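Local coordinates for tryptophane-5-halogenase (Microbispora sp. ATCC PTA-5024, PDB 5UAO), which probably uses its flavin cofactor to chlorinate a tryptophan of a lanthipeptide at carbon 5 of the indole during NAI-107 biosynthesis, at residues A[331-343]-A[381-395]. Sequence-based numbering, arbitrary orientation.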
ATOM      1  N   GLY A 331       3.230  14.985  17.388  1.00 25.44           N
ATOM      2  CA  GLY A 331       4.470  14.402  16.898  1.00 24.91           C
ATOM      3  C   GLY A 331       4.540  12.960  17.224  1.00 26.46           C
ATOM      4  O   GLY A 331       3.638  12.419  17.821  1.00 25.02           O
ATOM      5  N   ARG A 332       5.608  12.327  16.777  1.00 26.16           N
ATOM      6  CA  ARG A 332       5.839  10.935  17.072  1.00 26.06           C
ATOM      7  C   ARG A 332       7.311  10.767  17.427  1.00 25.77           C
ATOM      8  O   ARG A 332       8.121  11.588  17.071  1.00 29.27           O
ATOM      9  CB  ARG A 332       5.474  10.035  15.913  1.00 25.77           C
ATOM     10  CG  ARG A 332       6.294  10.232  14.652  1.00 27.28           C
ATOM     11  CD  ARG A 332       6.105   9.040  13.715  1.00 27.18           C
ATOM     12  NE  ARG A 332       6.777   9.283  12.430  1.00 27.19           N
ATOM     13  CZ  ARG A 332       8.059   9.010  12.211  1.00 29.31           C
ATOM     14  NH1 ARG A 332       8.810   8.383  13.122  1.00 29.41           N
ATOM     15  NH2 ARG A 332       8.576   9.274  11.048  1.00 29.41           N
ATOM     16  N   HIS A 333       7.647   9.683  18.118  1.00 26.70           N
ATOM     17  CA  HIS A 333       9.021   9.267  18.286  1.00 24.49           C
ATOM     18  C   HIS A 333       9.527   8.538  17.047  1.00 28.66           C
ATOM     19  O   HIS A 333       8.746   8.122  16.196  1.00 27.06           O
ATOM     20  CB  HIS A 333       9.165   8.447  19.514  1.00 24.73           C
ATOM     21  CG  HIS A 333       8.953   9.236  20.759  1.00 26.21           C
ATOM     22  ND1 HIS A 333       7.701   9.544  21.243  1.00 26.04           N
ATOM     23  CD2 HIS A 333       9.835   9.820  21.586  1.00 25.28           C
ATOM     24  CE1 HIS A 333       7.823  10.257  22.344  1.00 26.17           C
ATOM     25  NE2 HIS A 333       9.112  10.447  22.566  1.00 25.99           N
ATOM     26  N   ARG A 334      10.852   8.475  16.919  1.00 26.07           N
ATOM     27  CA  ARG A 334      11.492   7.880  15.753  1.00 28.82           C
ATOM     28  C   ARG A 334      11.098   6.440  15.659  1.00 28.62           C
ATOM     29  O   ARG A 334      10.845   5.943  14.575  1.00 27.40           O
ATOM     30  CB  ARG A 334      13.018   8.018  15.851  1.00 32.21           C
ATOM     31  CG  ARG A 334      13.816   7.882  14.559  1.00 38.65           C
ATOM     32  CD  ARG A 334      15.296   8.107  14.832  1.00 43.07           C
ATOM     33  NE  ARG A 334      15.775   7.298  15.999  1.00 53.23           N
ATOM     34  CZ  ARG A 334      16.932   7.514  16.671  1.00 55.18           C
ATOM     35  NH1 ARG A 334      17.772   8.487  16.302  1.00 54.00           N
ATOM     36  NH2 ARG A 334      17.284   6.732  17.696  1.00 51.74           N
ATOM     37  N   GLU A 335      10.992   5.775  16.810  1.00 23.86           N
ATOM     38  CA  GLU A 335      10.687   4.367  16.825  1.00 24.66           C
ATOM     39  C   GLU A 335       9.700   4.118  17.941  1.00 22.16           C
ATOM     40  O   GLU A 335       9.701   4.839  18.960  1.00 22.12           O
ATOM     41  CB  GLU A 335      11.982   3.580  17.118  1.00 32.43           C
ATOM     42  CG  GLU A 335      13.209   3.962  16.273  1.00 33.11           C
ATOM     43  CD  GLU A 335      14.374   3.019  16.517  1.00 43.65           C
ATOM     44  OE1 GLU A 335      15.006   3.171  17.566  1.00 46.32           O
ATOM     45  OE2 GLU A 335      14.593   2.083  15.687  1.00 46.87           O
ATOM     46  N   ALA A 336       8.896   3.092  17.776  1.00 24.50           N
ATOM     47  CA  ALA A 336       8.001   2.630  18.820  1.00 24.12           C
ATOM     48  C   ALA A 336       8.510   1.434  19.609  1.00 27.59           C
ATOM     49  O   ALA A 336       8.073   1.189  20.761  1.00 24.39           O
ATOM     50  CB  ALA A 336       6.632   2.288  18.213  1.00 27.86           C
ATOM     51  N   TRP A 337       9.345   0.613  18.959  1.00 26.06           N
ATOM     52  CA  TRP A 337       9.809  -0.623  19.538  1.00 27.74           C
ATOM     53  C   TRP A 337      11.324  -0.634  19.468  1.00 29.94           C
ATOM     54  O   TRP A 337      11.919  -0.481  18.381  1.00 27.49           O
ATOM     55  CB  TRP A 337       9.261  -1.790  18.766  1.00 27.43           C
ATOM     56  CG  TRP A 337       9.490  -3.158  19.288  1.00 27.17           C
ATOM     57  CD1 TRP A 337      10.481  -3.595  20.154  1.00 29.00           C
ATOM     58  CD2 TRP A 337       8.747  -4.318  18.927  1.00 28.84           C
ATOM     59  NE1 TRP A 337      10.340  -4.897  20.400  1.00 27.80           N
ATOM     60  CE2 TRP A 337       9.308  -5.403  19.652  1.00 30.33           C
ATOM     61  CE3 TRP A 337       7.625  -4.547  18.092  1.00 31.90           C
ATOM     62  CZ2 TRP A 337       8.804  -6.705  19.571  1.00 31.78           C
ATOM     63  CZ3 TRP A 337       7.085  -5.869  17.986  1.00 31.95           C
ATOM     64  CH2 TRP A 337       7.685  -6.938  18.747  1.00 36.21           C
ATOM     65  N   ARG A 338      11.930  -0.873  20.618  1.00 26.94           N
ATOM     66  CA  ARG A 338      13.347  -1.108  20.687  1.00 31.69           C
ATOM     67  C   ARG A 338      13.692  -2.142  21.767  1.00 28.56           C
ATOM     68  O   ARG A 338      13.377  -1.988  22.952  1.00 26.85           O
ATOM     69  CB  ARG A 338      14.066   0.176  20.962  1.00 37.60           C
ATOM     70  CG  ARG A 338      15.568   0.030  20.782  1.00 49.03           C
ATOM     71  CD  ARG A 338      16.164   1.393  20.617  1.00 57.65           C
ATOM     72  NE  ARG A 338      17.562   1.312  20.255  1.00 62.87           N
ATOM     73  CZ  ARG A 338      18.070   1.812  19.148  1.00 63.37           C
ATOM     74  NH1 ARG A 338      17.313   2.475  18.283  1.00 48.85           N
ATOM     75  NH2 ARG A 338      19.365   1.665  18.918  1.00 73.94           N
ATOM     76  N   GLY A 339      14.365  -3.195  21.351  1.00 31.63           N
ATOM     77  CA  GLY A 339      14.713  -4.316  22.242  1.00 30.64           C
ATOM     78  C   GLY A 339      13.463  -4.877  22.887  1.00 31.83           C
ATOM     79  O   GLY A 339      12.557  -5.323  22.220  1.00 30.09           O
ATOM     80  N   ASN A 340      13.416  -4.836  24.220  1.00 28.55           N
ATOM     81  CA  ASN A 340      12.326  -5.426  24.960  1.00 28.75           C
ATOM     82  C   ASN A 340      11.329  -4.389  25.451  1.00 29.00           C
ATOM     83  O   ASN A 340      10.636  -4.617  26.445  1.00 25.54           O
ATOM     84  CB  ASN A 340      12.890  -6.287  26.133  1.00 28.45           C
ATOM     85  CG  ASN A 340      13.606  -5.491  27.210  1.00 29.77           C
ATOM     86  OD1 ASN A 340      14.041  -4.375  27.040  1.00 28.21           O
ATOM     87  ND2 ASN A 340      13.737  -6.106  28.370  1.00 30.81           N
ATOM     88  N   VAL A 341      11.251  -3.266  24.726  1.00 25.95           N
ATOM     89  CA  VAL A 341      10.280  -2.230  25.020  1.00 26.06           C
ATOM     90  C   VAL A 341       9.491  -1.893  23.771  1.00 25.18           C
ATOM     91  O   VAL A 341      10.093  -1.641  22.736  1.00 25.75           O
ATOM     92  CB  VAL A 341      11.019  -0.970  25.486  1.00 26.87           C
ATOM     93  CG1 VAL A 341      10.041   0.168  25.633  1.00 28.41           C
ATOM     94  CG2 VAL A 341      11.723  -1.248  26.809  1.00 29.51           C
ATOM     95  N   MET A 342       8.171  -1.934  23.860  1.00 25.70           N
ATOM     96  CA  MET A 342       7.332  -1.283  22.839  1.00 27.19           C
ATOM     97  C   MET A 342       6.457  -0.211  23.486  1.00 24.16           C
ATOM     98  O   MET A 342       5.907  -0.407  24.534  1.00 24.45           O
ATOM     99  CB  MET A 342       6.468  -2.273  22.099  1.00 27.83           C
ATOM    100  CG  MET A 342       5.549  -1.452  21.144  1.00 36.43           C
ATOM    101  SD  MET A 342       5.180  -2.345  19.714  1.00 37.86           S
ATOM    102  CE  MET A 342       3.954  -1.334  18.844  1.00 33.76           C
ATOM    103  N   ALA A 343       6.331   0.932  22.843  1.00 24.17           N
ATOM    104  CA  ALA A 343       5.440   1.974  23.316  1.00 22.15           C
ATOM    105  C   ALA A 343       4.073   1.989  22.593  1.00 24.52           C
ATOM    106  O   ALA A 343       3.968   1.817  21.351  1.00 24.75           O
ATOM    107  CB  ALA A 343       6.106   3.329  23.183  1.00 23.28           C
ATOM    108  N   LEU A 381      14.019 -10.467  16.030  1.00 41.08           N
ATOM    109  CA  LEU A 381      13.184  -9.373  16.572  1.00 44.27           C
ATOM    110  C   LEU A 381      12.637  -8.489  15.450  1.00 38.11           C
ATOM    111  O   LEU A 381      13.382  -7.829  14.844  1.00 35.15           O
ATOM    112  CB  LEU A 381      13.995  -8.518  17.514  1.00 43.02           C
ATOM    113  CG  LEU A 381      13.154  -7.509  18.302  1.00 43.06           C
ATOM    114  CD1 LEU A 381      12.199  -8.215  19.255  1.00 44.84           C
ATOM    115  CD2 LEU A 381      14.081  -6.586  19.076  1.00 45.95           C
ATOM    116  N   PRO A 382      11.328  -8.444  15.209  1.00 38.91           N
ATOM    117  CA  PRO A 382      10.842  -7.662  14.054  1.00 40.92           C
ATOM    118  C   PRO A 382      10.458  -6.221  14.395  1.00 36.68           C
ATOM    119  O   PRO A 382       9.460  -5.699  13.919  1.00 41.27           O
ATOM    120  CB  PRO A 382       9.602  -8.443  13.653  1.00 38.12           C
ATOM    121  CG  PRO A 382       9.041  -8.782  15.003  1.00 42.33           C
ATOM    122  CD  PRO A 382      10.223  -9.105  15.883  1.00 40.56           C
ATOM    123  N   SER A 383      11.300  -5.549  15.154  1.00 33.89           N
ATOM    124  CA  SER A 383      11.032  -4.216  15.591  1.00 34.85           C
ATOM    125  C   SER A 383      11.196  -3.171  14.461  1.00 36.25           C
ATOM    126  O   SER A 383      10.468  -2.177  14.426  1.00 30.97           O
ATOM    127  CB  SER A 383      11.945  -3.862  16.794  1.00 36.48           C
ATOM    128  OG  SER A 383      13.345  -3.985  16.505  1.00 33.12           O
ATOM    129  N   ASP A 384      12.073  -3.390  13.496  1.00 34.37           N
ATOM    130  CA  ASP A 384      12.142  -2.406  12.374  1.00 33.30           C
ATOM    131  C   ASP A 384      10.833  -2.400  11.551  1.00 30.44           C
ATOM    132  O   ASP A 384      10.326  -1.320  11.139  1.00 28.40           O
ATOM    133  CB  ASP A 384      13.311  -2.695  11.450  1.00 38.62           C
ATOM    134  CG  ASP A 384      14.656  -2.512  12.123  1.00 43.72           C
ATOM    135  OD1 ASP A 384      14.864  -1.593  12.945  1.00 42.70           O
ATOM    136  OD2 ASP A 384      15.545  -3.316  11.820  1.00 52.34           O
ATOM    137  N   ALA A 385      10.255  -3.567  11.322  1.00 25.56           N
ATOM    138  CA  ALA A 385       9.005  -3.621  10.546  1.00 30.56           C
ATOM    139  C   ALA A 385       7.901  -2.863  11.260  1.00 31.04           C
ATOM    140  O   ALA A 385       7.122  -2.135  10.619  1.00 29.33           O
ATOM    141  CB  ALA A 385       8.540  -5.027  10.320  1.00 29.65           C
ATOM    142  N   ALA A 386       7.816  -3.076  12.575  1.00 30.26           N
ATOM    143  CA  ALA A 386       6.821  -2.417  13.410  1.00 30.21           C
ATOM    144  C   ALA A 386       7.054  -0.939  13.362  1.00 29.28           C
ATOM    145  O   ALA A 386       6.117  -0.189  13.140  1.00 30.19           O
ATOM    146  CB  ALA A 386       6.886  -2.916  14.859  1.00 30.36           C
ATOM    147  N   ASN A 387       8.304  -0.492  13.510  1.00 26.48           N
ATOM    148  CA  ASN A 387       8.575   0.935  13.511  1.00 25.63           C
ATOM    149  C   ASN A 387       8.254   1.671  12.225  1.00 27.44           C
ATOM    150  O   ASN A 387       7.763   2.843  12.239  1.00 26.96           O
ATOM    151  CB  ASN A 387      10.023   1.200  13.867  1.00 27.40           C
ATOM    152  CG  ASN A 387      10.336   0.797  15.315  1.00 31.34           C
ATOM    153  OD1 ASN A 387       9.443   0.801  16.153  1.00 28.16           O
ATOM    154  ND2 ASN A 387      11.578   0.492  15.603  1.00 25.43           N
ATOM    155  N   GLN A 388       8.614   1.050  11.096  1.00 25.03           N
ATOM    156  CA  GLN A 388       8.287   1.609   9.798  1.00 25.65           C
ATOM    157  C   GLN A 388       6.803   1.658   9.528  1.00 23.83           C
ATOM    158  O   GLN A 388       6.321   2.591   8.939  1.00 24.96           O
ATOM    159  CB  GLN A 388       8.986   0.779   8.680  1.00 29.94           C
ATOM    160  CG  GLN A 388      10.475   1.018   8.661  1.00 33.70           C
ATOM    161  CD  GLN A 388      11.205   0.115   7.657  1.00 41.21           C
ATOM    162  OE1 GLN A 388      10.620  -0.803   7.072  1.00 44.03           O
ATOM    163  NE2 GLN A 388      12.504   0.335   7.522  1.00 41.87           N
ATOM    164  N   ALA A 389       6.055   0.656   9.955  1.00 24.82           N
ATOM    165  CA  ALA A 389       4.631   0.625   9.700  1.00 27.15           C
ATOM    166  C   ALA A 389       3.954   1.723  10.501  1.00 28.02           C
ATOM    167  O   ALA A 389       3.082   2.478   9.973  1.00 26.08           O
ATOM    168  CB  ALA A 389       4.026  -0.726  10.067  1.00 28.13           C
ATOM    169  N   LEU A 390       4.354   1.839  11.757  1.00 23.40           N
ATOM    170  CA  LEU A 390       3.768   2.897  12.600  1.00 27.06           C
ATOM    171  C   LEU A 390       4.138   4.311  12.168  1.00 26.11           C
ATOM    172  O   LEU A 390       3.278   5.215  12.162  1.00 26.52           O
ATOM    173  CB  LEU A 390       4.103   2.662  14.089  1.00 26.68           C
ATOM    174  CG  LEU A 390       3.221   1.557  14.710  1.00 28.91           C
ATOM    175  CD1 LEU A 390       3.832   1.016  15.998  1.00 32.60           C
ATOM    176  CD2 LEU A 390       1.797   2.029  14.900  1.00 28.85           C
ATOM    177  N   ALA A 391       5.386   4.529  11.838  1.00 24.81           N
ATOM    178  CA  ALA A 391       5.795   5.845  11.351  1.00 25.65           C
ATOM    179  C   ALA A 391       4.956   6.224  10.105  1.00 26.58           C
ATOM    180  O   ALA A 391       4.581   7.376   9.930  1.00 25.56           O
ATOM    181  CB  ALA A 391       7.287   5.857  10.957  1.00 29.06           C
ATOM    182  N   HIS A 392       4.751   5.282   9.200  1.00 24.21           N
ATOM    183  CA  HIS A 392       4.098   5.624   7.920  1.00 28.33           C
ATOM    184  C   HIS A 392       2.599   6.001   8.179  1.00 26.73           C
ATOM    185  O   HIS A 392       2.043   6.945   7.615  1.00 24.10           O
ATOM    186  CB  HIS A 392       4.186   4.395   6.984  1.00 33.03           C
ATOM    187  CG  HIS A 392       3.415   4.553   5.718  1.00 42.84           C
ATOM    188  ND1 HIS A 392       3.808   5.418   4.722  1.00 55.91           N
ATOM    189  CD2 HIS A 392       2.245   4.017   5.304  1.00 50.26           C
ATOM    190  CE1 HIS A 392       2.944   5.368   3.723  1.00 50.17           C
ATOM    191  NE2 HIS A 392       1.993   4.516   4.048  1.00 48.36           N
ATOM    192  N   ARG A 393       1.964   5.228   9.037  1.00 24.31           N
ATOM    193  CA  ARG A 393       0.562   5.444   9.393  1.00 25.29           C
ATOM    194  C   ARG A 393       0.402   6.796  10.102  1.00 25.86           C
ATOM    195  O   ARG A 393      -0.459   7.576   9.725  1.00 24.86           O
ATOM    196  CB  ARG A 393       0.036   4.290  10.277  1.00 26.25           C
ATOM    197  CG  ARG A 393      -0.524   3.136   9.422  1.00 32.42           C
ATOM    198  CD  ARG A 393      -2.045   3.389   9.069  1.00 34.51           C
ATOM    199  NE  ARG A 393      -2.748   2.289   9.716  1.00 40.60           N
ATOM    200  CZ  ARG A 393      -3.903   2.284  10.305  1.00 46.12           C
ATOM    201  NH1 ARG A 393      -4.718   3.318  10.315  1.00 46.87           N
ATOM    202  NH2 ARG A 393      -4.257   1.144  10.871  1.00 58.83           N
ATOM    203  N   TRP A 394       1.261   7.107  11.091  1.00 24.14           N
ATOM    204  CA  TRP A 394       1.149   8.370  11.799  1.00 22.60           C
ATOM    205  C   TRP A 394       1.442   9.580  10.889  1.00 24.06           C
ATOM    206  O   TRP A 394       0.745  10.602  10.906  1.00 24.57           O
ATOM    207  CB  TRP A 394       2.041   8.338  13.030  1.00 24.73           C
ATOM    208  CG  TRP A 394       1.446   7.673  14.222  1.00 25.45           C
ATOM    209  CD1 TRP A 394       1.593   6.378  14.601  1.00 23.52           C
ATOM    210  CD2 TRP A 394       0.610   8.292  15.207  1.00 26.44           C
ATOM    211  NE1 TRP A 394       0.945   6.154  15.790  1.00 27.81           N
ATOM    212  CE2 TRP A 394       0.308   7.303  16.175  1.00 27.57           C
ATOM    213  CE3 TRP A 394       0.047   9.562  15.346  1.00 27.68           C
ATOM    214  CZ2 TRP A 394      -0.492   7.563  17.296  1.00 28.24           C
ATOM    215  CZ3 TRP A 394      -0.753   9.827  16.490  1.00 29.27           C
ATOM    216  CH2 TRP A 394      -1.039   8.811  17.415  1.00 27.48           C
ATOM    217  N   ASP A 395       2.476   9.455  10.058  1.00 24.88           N
ATOM    218  CA  ASP A 395       2.854  10.531   9.168  1.00 24.83           C
ATOM    219  C   ASP A 395       1.745  10.881   8.165  1.00 25.90           C
ATOM    220  O   ASP A 395       1.525  12.086   7.894  1.00 26.53           O
ATOM    221  CB  ASP A 395       4.178  10.209   8.450  1.00 26.38           C
ATOM    222  CG  ASP A 395       5.421  10.295   9.388  1.00 25.87           C
ATOM    223  OD1 ASP A 395       5.354  10.862  10.515  1.00 27.21           O
ATOM    224  OD2 ASP A 395       6.503   9.805   8.988  1.00 27.07           O
TER
HETATM  225  O   HOH W   1       8.385   4.555  14.362  1.00 26.44           O
HETATM  226  O   HOH W   2      13.563   0.706  13.413  1.00 37.27           O
HETATM  227  O   HOH W   3      14.912  -3.591  18.528  1.00 45.33           O
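Asn387 OD1 accepts two backbone N-H groups in succession: Trp337 N at 2.8 Å, in the carbonyl plane on a lone pair, and Ala336 N, from the preceding loop, at 2.9 Å, from well above that plane. Its ND2 returns a nearly straight bond (166°) to Trp337 O, so the amide pairs with Trp337 N and O much as a neighbouring strand would, a place that suits asparagine, donor and acceptor in one short side chain. With CG anti to the carbonyl carbon (chi1 -66°), this amide leans toward that edge. Over one face of the Trp337 indole, Ser383 CB makes a CH-pi contact 3.7 Å from the five-membered ring centroid; serine brings only this carbon to the ring, while its OG shares a water with Gly339 N. Ala386 CB and Leu381 CD1 approach obliquely. Trp337 NE1 donates to Gly339 O. Met342 CE and Leu390 CD1 meet tip to tip. Farther along, Arg332 and Asp395 form a two-pronged salt bridge, NE to OD1 (2.9 Å), from above the carboxylate plane, and NH2 to OD2 (3.0 Å), with Ala391 CB over the guanidinium centre. Arginine suits because NE and NH2 present two N-H groups on one edge, while NH1 bonds His333 O. A leucine in place of Arg332 would probably leave the Asp395 carboxylate without its charged mate, with the Tyr250 hydroxyl still at OD1. Strand 337-338 is one edge strand of the mixed sheet that includes 31-35, and helix 383-406 packs beside it, with helix 358-372 touching Pro382, Ala386 and Trp394.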